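Local structure of endostatin (Mus musculus, 1KOE) at residues 108-114 / 161-166; 60-65 / 75-79; 43-47 / 128-132. The protein inhibits angiogenesis and probably binds heparin, as the C-terminal non-collagenous fragment of the collagen XVIII alpha1 chain. All blocks are in the same frame, centred on the assembly; numbering follows the deposited sequence.

In the fold
The three contacts belong to one compact chain whose fold is consistent with the C-type lectin clan. Interaction 1 joins the edge strand 112-114 to the loop that leads into strand 166-169. Interaction 3 adjoins it, with centres about 15 Å apart. Phe43 N lies 2.8 Å from Leu166 O, a probable hydrogen bond, and the rings of Trp114 and Trp132 meet. Along the chain the segments of these two contacts alternate. Interaction 2 is nested in the loop closed by interaction 3 and lies across the chain's centre from interaction 1, about 24 Å between centres. It reaches interaction 3 through Trp77, whose CH2 packs 3.7 Å from Phe43 CE1.

Interaction 1: 108-114 / 161-166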
loop_
_atom_site.group_PDB
_atom_site.type_symbol
_atom_site.label_atom_id
_atom_site.label_comp_id
_atom_site.label_asym_id
_atom_site.label_seq_id
_atom_site.Cartn_x
_atom_site.Cartn_y
_atom_site.Cartn_z
ATOM N N TRP A 108 6.089 11.763 7.701
ATOM C CA TRP A 108 6.250 11.216 6.349
ATOM C C TRP A 108 6.618 12.427 5.474
ATOM O O TRP A 108 5.744 13.110 4.936
ATOM C CB TRP A 108 4.949 10.585 5.850
ATOM C CG TRP A 108 4.545 9.338 6.595
ATOM C CD1 TRP A 108 4.869 8.051 6.273
ATOM C CD2 TRP A 108 3.722 9.265 7.773
ATOM N NE1 TRP A 108 4.299 7.185 7.177
ATOM C CE2 TRP A 108 3.594 7.898 8.106
ATOM C CE3 TRP A 108 3.080 10.219 8.571
ATOM C CZ2 TRP A 108 2.855 7.462 9.203
ATOM C CZ3 TRP A 108 2.339 9.788 9.666
ATOM C CH2 TRP A 108 2.235 8.416 9.970
ATOM N N PRO A 109 7.920 12.733 5.365
ATOM C CA PRO A 109 8.386 13.868 4.568
ATOM C C PRO A 109 8.054 13.792 3.083
ATOM O O PRO A 109 7.918 14.822 2.425
ATOM C CB PRO A 109 9.892 13.860 4.819
ATOM C CG PRO A 109 10.185 12.422 5.071
ATOM C CD PRO A 109 9.062 12.030 5.977
ATOM N N GLN A 110 7.940 12.581 2.545
ATOM C CA GLN A 110 7.609 12.420 1.136
ATOM C C GLN A 110 6.285 11.681 1.008
ATOM O O GLN A 110 6.111 10.575 1.523
ATOM C CB GLN A 110 8.743 11.714 0.409
ATOM C CG GLN A 110 10.040 12.496 0.531
ATOM C CD GLN A 110 10.967 12.249 -0.611
ATOM O OE1 GLN A 110 10.892 12.952 -1.659
ATOM N NE2 GLN A 110 11.876 11.293 -0.447
ATOM N N LYS A 111 5.344 12.320 0.331
ATOM C CA LYS A 111 4.004 11.782 0.188
ATOM C C LYS A 111 3.791 10.797 -0.958
ATOM O O LYS A 111 2.773 10.859 -1.663
ATOM C CB LYS A 111 2.993 12.926 0.137
ATOM C CG LYS A 111 3.218 13.982 1.208
ATOM C CD LYS A 111 3.148 13.418 2.624
ATOM C CE LYS A 111 3.321 14.560 3.609
ATOM N NZ LYS A 111 3.327 14.109 5.021
ATOM N N SER A 112 4.754 9.891 -1.131
ATOM C CA SER A 112 4.665 8.859 -2.150
ATOM C C SER A 112 4.504 7.515 -1.438
ATOM O O SER A 112 4.885 7.372 -0.277
ATOM C CB SER A 112 5.900 8.862 -3.056
ATOM O OG SER A 112 5.881 9.998 -3.916
ATOM N N VAL A 113 3.929 6.555 -2.144
ATOM C CA VAL A 113 3.667 5.221 -1.615
ATOM C C VAL A 113 4.337 4.169 -2.489
ATOM O O VAL A 113 4.245 4.233 -3.724
ATOM C CB VAL A 113 2.141 4.936 -1.625
ATOM C CG1 VAL A 113 1.859 3.531 -1.117
ATOM C CG2 VAL A 113 1.405 5.965 -0.778
ATOM N N TRP A 114 5.031 3.225 -1.857
ATOM C CA TRP A 114 5.681 2.126 -2.586
ATOM C C TRP A 114 4.621 1.124 -3.026
ATOM O O TRP A 114 3.672 0.860 -2.289
ATOM C CB TRP A 114 6.648 1.342 -1.671
ATOM C CG TRP A 114 7.943 2.007 -1.327
ATOM C CD1 TRP A 114 8.427 2.268 -0.072
ATOM C CD2 TRP A 114 8.959 2.446 -2.250
ATOM N NE1 TRP A 114 9.684 2.834 -0.160
ATOM C CE2 TRP A 114 10.031 2.952 -1.481
ATOM C CE3 TRP A 114 9.055 2.466 -3.653
ATOM C CZ2 TRP A 114 11.200 3.476 -2.070
ATOM C CZ3 TRP A 114 10.238 3.004 -4.248
ATOM C CH2 TRP A 114 11.279 3.491 -3.447
ATOM N N ASN A 161 14.801 6.202 -1.238
ATOM C CA ASN A 161 13.756 7.067 -0.694
ATOM C C ASN A 161 12.975 6.350 0.426
ATOM O O ASN A 161 12.759 5.133 0.362
ATOM C CB ASN A 161 12.757 7.433 -1.800
ATOM C CG ASN A 161 13.275 8.524 -2.724
ATOM O OD1 ASN A 161 13.373 9.678 -2.335
ATOM N ND2 ASN A 161 13.581 8.158 -3.951
ATOM N N SER A 162 12.530 7.123 1.413
ATOM C CA SER A 162 11.724 6.614 2.530
ATOM C C SER A 162 10.302 7.079 2.245
ATOM O O SER A 162 9.995 8.265 2.390
ATOM C CB SER A 162 12.211 7.163 3.882
ATOM O OG SER A 162 13.395 6.500 4.304
ATOM N N TYR A 163 9.467 6.138 1.799
ATOM C CA TYR A 163 8.085 6.391 1.409
ATOM C C TYR A 163 7.077 5.668 2.321
ATOM O O TYR A 163 7.435 4.835 3.160
ATOM C CB TYR A 163 7.875 5.890 -0.038
ATOM C CG TYR A 163 8.482 6.739 -1.147
ATOM C CD1 TYR A 163 8.882 8.062 -0.917
ATOM C CD2 TYR A 163 8.609 6.225 -2.432
ATOM C CE1 TYR A 163 9.378 8.864 -1.958
ATOM C CE2 TYR A 163 9.098 7.002 -3.467
ATOM C CZ TYR A 163 9.482 8.319 -3.223
ATOM O OH TYR A 163 9.974 9.072 -4.261
ATOM N N ILE A 164 5.817 6.026 2.129
ATOM C CA ILE A 164 4.702 5.443 2.842
ATOM C C ILE A 164 4.515 4.002 2.356
ATOM O O ILE A 164 4.687 3.700 1.171
ATOM C CB ILE A 164 3.396 6.210 2.506
ATOM C CG1 ILE A 164 3.528 7.676 2.935
ATOM C CG2 ILE A 164 2.174 5.537 3.167
ATOM C CD1 ILE A 164 2.519 8.594 2.273
ATOM N N VAL A 165 4.196 3.114 3.288
ATOM C CA VAL A 165 3.907 1.736 2.947
ATOM C C VAL A 165 2.531 1.456 3.530
ATOM O O VAL A 165 2.276 1.774 4.713
ATOM C CB VAL A 165 4.945 0.760 3.540
ATOM C CG1 VAL A 165 4.517 -0.676 3.254
ATOM C CG2 VAL A 165 6.336 1.041 2.927
ATOM N N LEU A 166 1.648 0.896 2.701
ATOM C CA LEU A 166 0.290 0.560 3.129
ATOM C C LEU A 166 0.110 -0.940 3.412
ATOM O O LEU A 166 0.856 -1.789 2.892
ATOM C CB LEU A 166 -0.721 0.983 2.051
ATOM C CG LEU A 166 -0.672 2.457 1.625
ATOM C CD1 LEU A 166 -1.688 2.696 0.515
ATOM C CD2 LEU A 166 -0.934 3.360 2.818
HETATM O O HOH W 1 4.321 4.299 6.199
HETATM O O HOH W 2 7.671 9.726 3.678
HETATM O O HOH W 3 12.011 11.466 -4.617
HETATM O O HOH W 4 9.232 11.882 -3.795
HETATM O O HOH W 5 13.504 9.805 1.062
HETATM O O HOH W 6 2.519 0.110 0.054
#
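Val113 and Ile164 form a single parallel beta bridge, in which Ile164 N donates to Ser112 O (2.9 Å) and Trp114 N donates to Ile164 O (3.1 Å). Tyr163 CG lies anti to the carbonyl carbon, beside the backbone N (chi1 -74°), which turns the ring toward Ser112. Ser112 CB sits over the centre of the Tyr163 ring, 3.5 Å from the centroid, as a CH-pi contact. Asn161 CB, of the same segment as Tyr163, covers the opposite face, so the ring is sandwiched. Tyr163 CB in turn rests over the five-membered ring of Trp114, 3.7 Å from its centroid. Trp114 NE1 bonds to Leu13 O, which fixes the indole from outside the contact. Gln110 NE2 donates to Asn161 OD1 (2.9 Å), a bent bond (145° at the hydrogen) between amide planes 54° apart. A water links Gln110 OE1 with Tyr163 OH. On the other side of the bridge, Ile164 CG1 packs on Trp108 CD1 (3.6 Å). Another water accepts from both Trp108 NE1 and Val165 N. The bridge ties the edge strand of the three-stranded sheet to the approach of strand 166-169 in the five-stranded sheet, a two-sheet layout consistent with the C-type lectin-like fold.

Interaction 2: 60-65 / 75-79; sequences RGSVPI and PSWDS
Asp78 and Arg60 meet through their backbones: Asp78 N donates to Arg60 O (3.0 Å, 159° at the hydrogen). The neighbouring side chain, Trp77, runs from this bond into the interior. Its CB lies 3.5 Å from Arg60 O. With CG anti to the backbone N (chi1 177°), the indole passes between Arg60 and Ile65. Trp77 CD1 meets the aliphatic part of Arg60 and lies 3.8 Å from Arg60 CG. NE1 bonds outside the contact, to Tyr52 O. On the six-membered ring, CE3 has Ile65 CD1 near the ring plane, 4.1 Å away. The rings of Tyr52 and Phe81 also meet the indole. Trp77 N donates to a water (2.9 Å) that lies 2.7 Å from Val63 O. The same carbonyl receives a straight CA-H...O contact from Ser76 CA (3.4 Å). Ser76 OG turns the other way and shares a hydrogen bond with Ser79 OG. The charged groups do not pair. Arg60 NE stays 5.7 Å from Asp78 OD1; it bonds to Val55 O, while Asp78 OD1 bonds to Tyr52 OH. The N-H groups of Trp77 and Asp78 are thus met by the 60-65 loop, one through water and one directly, so backbone polarity and an apolar indole hold this contact without a salt bridge.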
loop_
_atom_site.group_PDB
_atom_site.type_symbol
_atom_site.label_atom_id
_atom_site.label_comp_id
_atom_site.label_asym_id
_atom_site.label_seq_id
_atom_site.Cartn_x
_atom_site.Cartn_y
_atom_site.Cartn_z
ATOM N N ARG A 60 -12.971 -9.335 -3.816
ATOM C CA ARG A 60 -12.426 -8.376 -4.771
ATOM C C ARG A 60 -13.406 -7.498 -5.532
ATOM O O ARG A 60 -13.084 -6.370 -5.876
ATOM C CB ARG A 60 -11.566 -9.103 -5.798
ATOM C CG ARG A 60 -10.388 -9.824 -5.222
ATOM C CD ARG A 60 -9.573 -10.481 -6.314
ATOM N NE ARG A 60 -8.560 -11.331 -5.711
ATOM C CZ ARG A 60 -7.973 -12.361 -6.311
ATOM N NH1 ARG A 60 -8.299 -12.685 -7.556
ATOM N NH2 ARG A 60 -7.040 -13.057 -5.666
ATOM N N GLY A 61 -14.619 -7.983 -5.750
ATOM C CA GLY A 61 -15.530 -7.217 -6.568
ATOM C C GLY A 61 -16.549 -6.315 -5.936
ATOM O O GLY A 61 -16.974 -5.363 -6.574
ATOM N N SER A 62 -16.922 -6.540 -4.693
ATOM C CA SER A 62 -17.953 -5.688 -4.161
ATOM C C SER A 62 -17.831 -5.338 -2.708
ATOM O O SER A 62 -18.835 -5.059 -2.053
ATOM C CB SER A 62 -19.308 -6.335 -4.424
ATOM O OG SER A 62 -19.318 -7.632 -3.861
ATOM N N VAL A 63 -16.613 -5.368 -2.185
ATOM C CA VAL A 63 -16.409 -5.001 -0.795
ATOM C C VAL A 63 -15.700 -3.631 -0.781
ATOM O O VAL A 63 -14.592 -3.492 -1.293
ATOM C CB VAL A 63 -15.592 -6.068 -0.026
ATOM C CG1 VAL A 63 -15.332 -5.605 1.383
ATOM C CG2 VAL A 63 -16.356 -7.396 0.017
ATOM N N PRO A 64 -16.361 -2.589 -0.258
ATOM C CA PRO A 64 -15.696 -1.291 -0.244
ATOM C C PRO A 64 -14.384 -1.249 0.523
ATOM O O PRO A 64 -14.206 -1.960 1.506
ATOM C CB PRO A 64 -16.752 -0.362 0.368
ATOM C CG PRO A 64 -17.634 -1.258 1.142
ATOM C CD PRO A 64 -17.728 -2.491 0.282
ATOM N N ILE A 65 -13.461 -0.427 0.040
ATOM C CA ILE A 65 -12.168 -0.230 0.691
ATOM C C ILE A 65 -12.319 1.049 1.506
ATOM O O ILE A 65 -12.723 2.083 0.973
ATOM C CB ILE A 65 -11.022 -0.030 -0.338
ATOM C CG1 ILE A 65 -10.989 -1.204 -1.346
ATOM C CG2 ILE A 65 -9.679 0.151 0.389
ATOM C CD1 ILE A 65 -10.696 -2.582 -0.759
ATOM N N PRO A 75 -15.123 1.831 -4.090
ATOM C CA PRO A 75 -16.243 0.879 -4.037
ATOM C C PRO A 75 -15.840 -0.595 -3.975
ATOM O O PRO A 75 -16.601 -1.436 -3.481
ATOM C CB PRO A 75 -17.042 1.211 -5.307
ATOM C CG PRO A 75 -16.016 1.825 -6.223
ATOM C CD PRO A 75 -15.176 2.660 -5.310
ATOM N N SER A 76 -14.628 -0.898 -4.426
ATOM C CA SER A 76 -14.130 -2.267 -4.417
ATOM C C SER A 76 -12.638 -2.283 -4.691
ATOM O O SER A 76 -12.040 -1.282 -5.087
ATOM C CB SER A 76 -14.807 -3.099 -5.510
ATOM O OG SER A 76 -14.403 -2.649 -6.793
ATOM N N TRP A 77 -12.053 -3.454 -4.499
ATOM C CA TRP A 77 -10.637 -3.685 -4.747
ATOM C C TRP A 77 -10.395 -3.612 -6.256
ATOM O O TRP A 77 -9.499 -2.914 -6.723
ATOM C CB TRP A 77 -10.283 -5.077 -4.213
ATOM C CG TRP A 77 -8.864 -5.522 -4.445
ATOM C CD1 TRP A 77 -8.452 -6.553 -5.252
ATOM C CD2 TRP A 77 -7.685 -5.054 -3.762
ATOM N NE1 TRP A 77 -7.105 -6.771 -5.096
ATOM C CE2 TRP A 77 -6.605 -5.873 -4.184
ATOM C CE3 TRP A 77 -7.439 -4.031 -2.828
ATOM C CZ2 TRP A 77 -5.292 -5.700 -3.703
ATOM C CZ3 TRP A 77 -6.139 -3.854 -2.351
ATOM C CH2 TRP A 77 -5.078 -4.691 -2.790
ATOM N N ASP A 78 -11.251 -4.282 -7.020
ATOM C CA ASP A 78 -11.129 -4.310 -8.475
ATOM C C ASP A 78 -11.097 -2.932 -9.091
ATOM O O ASP A 78 -10.389 -2.703 -10.067
ATOM C CB ASP A 78 -12.279 -5.102 -9.106
ATOM C CG ASP A 78 -12.065 -6.589 -9.047
ATOM O OD1 ASP A 78 -10.975 -7.020 -8.617
ATOM O OD2 ASP A 78 -13.000 -7.326 -9.433
ATOM N N SER A 79 -11.880 -2.015 -8.539
ATOM C CA SER A 79 -11.940 -0.655 -9.070
ATOM C C SER A 79 -10.583 0.020 -9.121
ATOM O O SER A 79 -10.321 0.843 -9.998
ATOM C CB SER A 79 -12.899 0.201 -8.236
ATOM O OG SER A 79 -14.183 -0.383 -8.247
HETATM O O HOH W 7 -13.666 -5.334 -3.057
#

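Interaction 3: 43-47 / 128-132; sequences FLSSR and YCETW
A short left-handed helical turn, residues 129-132, presents Thr131 and Trp132 to the loop 43-47, which is extended up to Ser46. Trp132 NE1 donates to Ser45 O (2.8 Å, 169° at the hydrogen). The oxygen lies in the indole plane, and the donor is nearly along the C=O axis. Leu44 lies against one face of the same indole. Its CD1 stands 4.0 Å from the centroid of the five-membered ring, and Leu44 CD2 is 3.9 Å from Trp132 CZ2. Over the opposite face is Tyr128 O, which also accepts from Trp132 N (2.9 Å) and so closes the turn. Phi and psi are positive from Cys129 to Trp132, the mark of the left-handed alpha conformation. The disulfide Cys129-Cys159 ties this turn to the chain just after strand 155-158. Thr131 OG1 is anti to its own backbone N (chi1 -166°), which brings it to Arg47 N as an acceptor at 3.2 Å. Ser46 CB packs on the same oxygen. Tyr128 slants across the backbone here, with CE2 3.4 Å from Ser46 C. Arg47 bends at chi3 and lays one guanidinium face over Tyr128 OH, with NH2 3.6 Å away. That buried hydroxyl has no hydrogen-bond partner in the model.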
loop_
_atom_site.group_PDB
_atom_site.type_symbol
_atom_site.label_atom_id
_atom_site.label_comp_id
_atom_site.label_asym_id
_atom_site.label_seq_id
_atom_site.Cartn_x
_atom_site.Cartn_y
_atom_site.Cartn_z
ATOM N N PHE A 43 0.794 -3.832 1.049
ATOM C CA PHE A 43 0.257 -3.419 -0.253
ATOM C C PHE A 43 1.467 -3.290 -1.213
ATOM O O PHE A 43 1.927 -2.192 -1.511
ATOM C CB PHE A 43 -0.445 -2.051 -0.042
ATOM C CG PHE A 43 -1.203 -1.519 -1.248
ATOM C CD1 PHE A 43 -2.486 -1.986 -1.559
ATOM C CD2 PHE A 43 -0.654 -0.511 -2.034
ATOM C CE1 PHE A 43 -3.221 -1.442 -2.635
ATOM C CE2 PHE A 43 -1.377 0.038 -3.103
ATOM C CZ PHE A 43 -2.667 -0.431 -3.399
ATOM N N LEU A 44 2.004 -4.419 -1.659
ATOM C CA LEU A 44 3.178 -4.412 -2.524
ATOM C C LEU A 44 3.189 -5.662 -3.390
ATOM O O LEU A 44 2.670 -6.701 -2.975
ATOM C CB LEU A 44 4.459 -4.502 -1.658
ATOM C CG LEU A 44 4.823 -3.472 -0.580
ATOM C CD1 LEU A 44 5.933 -3.984 0.332
ATOM C CD2 LEU A 44 5.233 -2.174 -1.253
ATOM N N SER A 45 3.727 -5.556 -4.609
ATOM C CA SER A 45 3.928 -6.751 -5.433
ATOM C C SER A 45 5.330 -7.244 -5.024
ATOM O O SER A 45 6.152 -6.459 -4.537
ATOM C CB SER A 45 3.949 -6.413 -6.926
ATOM O OG SER A 45 2.645 -6.311 -7.456
ATOM N N SER A 46 5.609 -8.529 -5.196
ATOM C CA SER A 46 6.933 -9.059 -4.871
ATOM C C SER A 46 7.246 -10.173 -5.872
ATOM O O SER A 46 6.445 -10.449 -6.754
ATOM C CB SER A 46 7.001 -9.553 -3.418
ATOM O OG SER A 46 5.990 -10.524 -3.128
ATOM N N ARG A 47 8.402 -10.813 -5.734
ATOM C CA ARG A 47 8.795 -11.856 -6.676
ATOM C C ARG A 47 7.751 -12.918 -7.009
ATOM O O ARG A 47 7.545 -13.235 -8.175
ATOM C CB ARG A 47 10.101 -12.528 -6.221
ATOM C CG ARG A 47 10.532 -13.714 -7.096
ATOM C CD ARG A 47 12.009 -14.061 -6.897
ATOM N NE ARG A 47 12.886 -12.949 -7.294
ATOM C CZ ARG A 47 13.228 -12.640 -8.552
ATOM N NH1 ARG A 47 12.781 -13.366 -9.581
ATOM N NH2 ARG A 47 13.974 -11.561 -8.788
ATOM N N TYR A 128 10.913 -3.158 -8.257
ATOM C CA TYR A 128 10.396 -3.440 -6.936
ATOM C C TYR A 128 11.514 -3.608 -5.909
ATOM O O TYR A 128 11.417 -4.388 -4.954
ATOM C CB TYR A 128 9.365 -4.583 -6.918
ATOM C CG TYR A 128 9.787 -5.966 -7.373
ATOM C CD1 TYR A 128 11.122 -6.289 -7.649
ATOM C CD2 TYR A 128 8.820 -6.963 -7.515
ATOM C CE1 TYR A 128 11.472 -7.593 -8.058
ATOM C CE2 TYR A 128 9.151 -8.252 -7.921
ATOM C CZ TYR A 128 10.477 -8.562 -8.186
ATOM O OH TYR A 128 10.792 -9.850 -8.547
ATOM N N CYS A 129 12.562 -2.800 -6.097
ATOM C CA CYS A 129 13.722 -2.770 -5.206
ATOM C C CYS A 129 14.264 -4.158 -4.866
ATOM O O CYS A 129 14.556 -4.444 -3.710
ATOM C CB CYS A 129 13.387 -1.982 -3.941
ATOM S SG CYS A 129 12.979 -0.243 -4.291
ATOM N N GLU A 130 14.388 -5.000 -5.892
ATOM C CA GLU A 130 14.887 -6.362 -5.737
ATOM C C GLU A 130 14.066 -7.071 -4.652
ATOM O O GLU A 130 14.586 -7.603 -3.659
ATOM C CB GLU A 130 16.387 -6.313 -5.453
ATOM C CG GLU A 130 17.117 -5.637 -6.639
ATOM C CD GLU A 130 18.560 -5.242 -6.372
ATOM O OE1 GLU A 130 19.168 -5.731 -5.392
ATOM O OE2 GLU A 130 19.082 -4.432 -7.172
ATOM N N THR A 131 12.762 -7.065 -4.907
ATOM C CA THR A 131 11.749 -7.614 -4.025
ATOM C C THR A 131 11.885 -7.074 -2.596
ATOM O O THR A 131 11.837 -7.802 -1.606
ATOM C CB THR A 131 11.565 -9.167 -4.164
ATOM O OG1 THR A 131 10.348 -9.569 -3.507
ATOM C CG2 THR A 131 12.735 -9.934 -3.612
ATOM N N TRP A 132 12.042 -5.748 -2.526
ATOM C CA TRP A 132 12.121 -4.987 -1.279
ATOM C C TRP A 132 13.251 -5.382 -0.357
ATOM O O TRP A 132 13.120 -5.385 0.869
ATOM C CB TRP A 132 10.754 -5.019 -0.574
ATOM C CG TRP A 132 9.655 -4.710 -1.553
ATOM C CD1 TRP A 132 8.749 -5.588 -2.085
ATOM C CD2 TRP A 132 9.449 -3.461 -2.234
ATOM N NE1 TRP A 132 7.998 -4.968 -3.063
ATOM C CE2 TRP A 132 8.407 -3.663 -3.175
ATOM C CE3 TRP A 132 10.051 -2.195 -2.141
ATOM C CZ2 TRP A 132 7.955 -2.637 -4.019
ATOM C CZ3 TRP A 132 9.604 -1.182 -2.976
ATOM C CH2 TRP A 132 8.571 -1.407 -3.901
#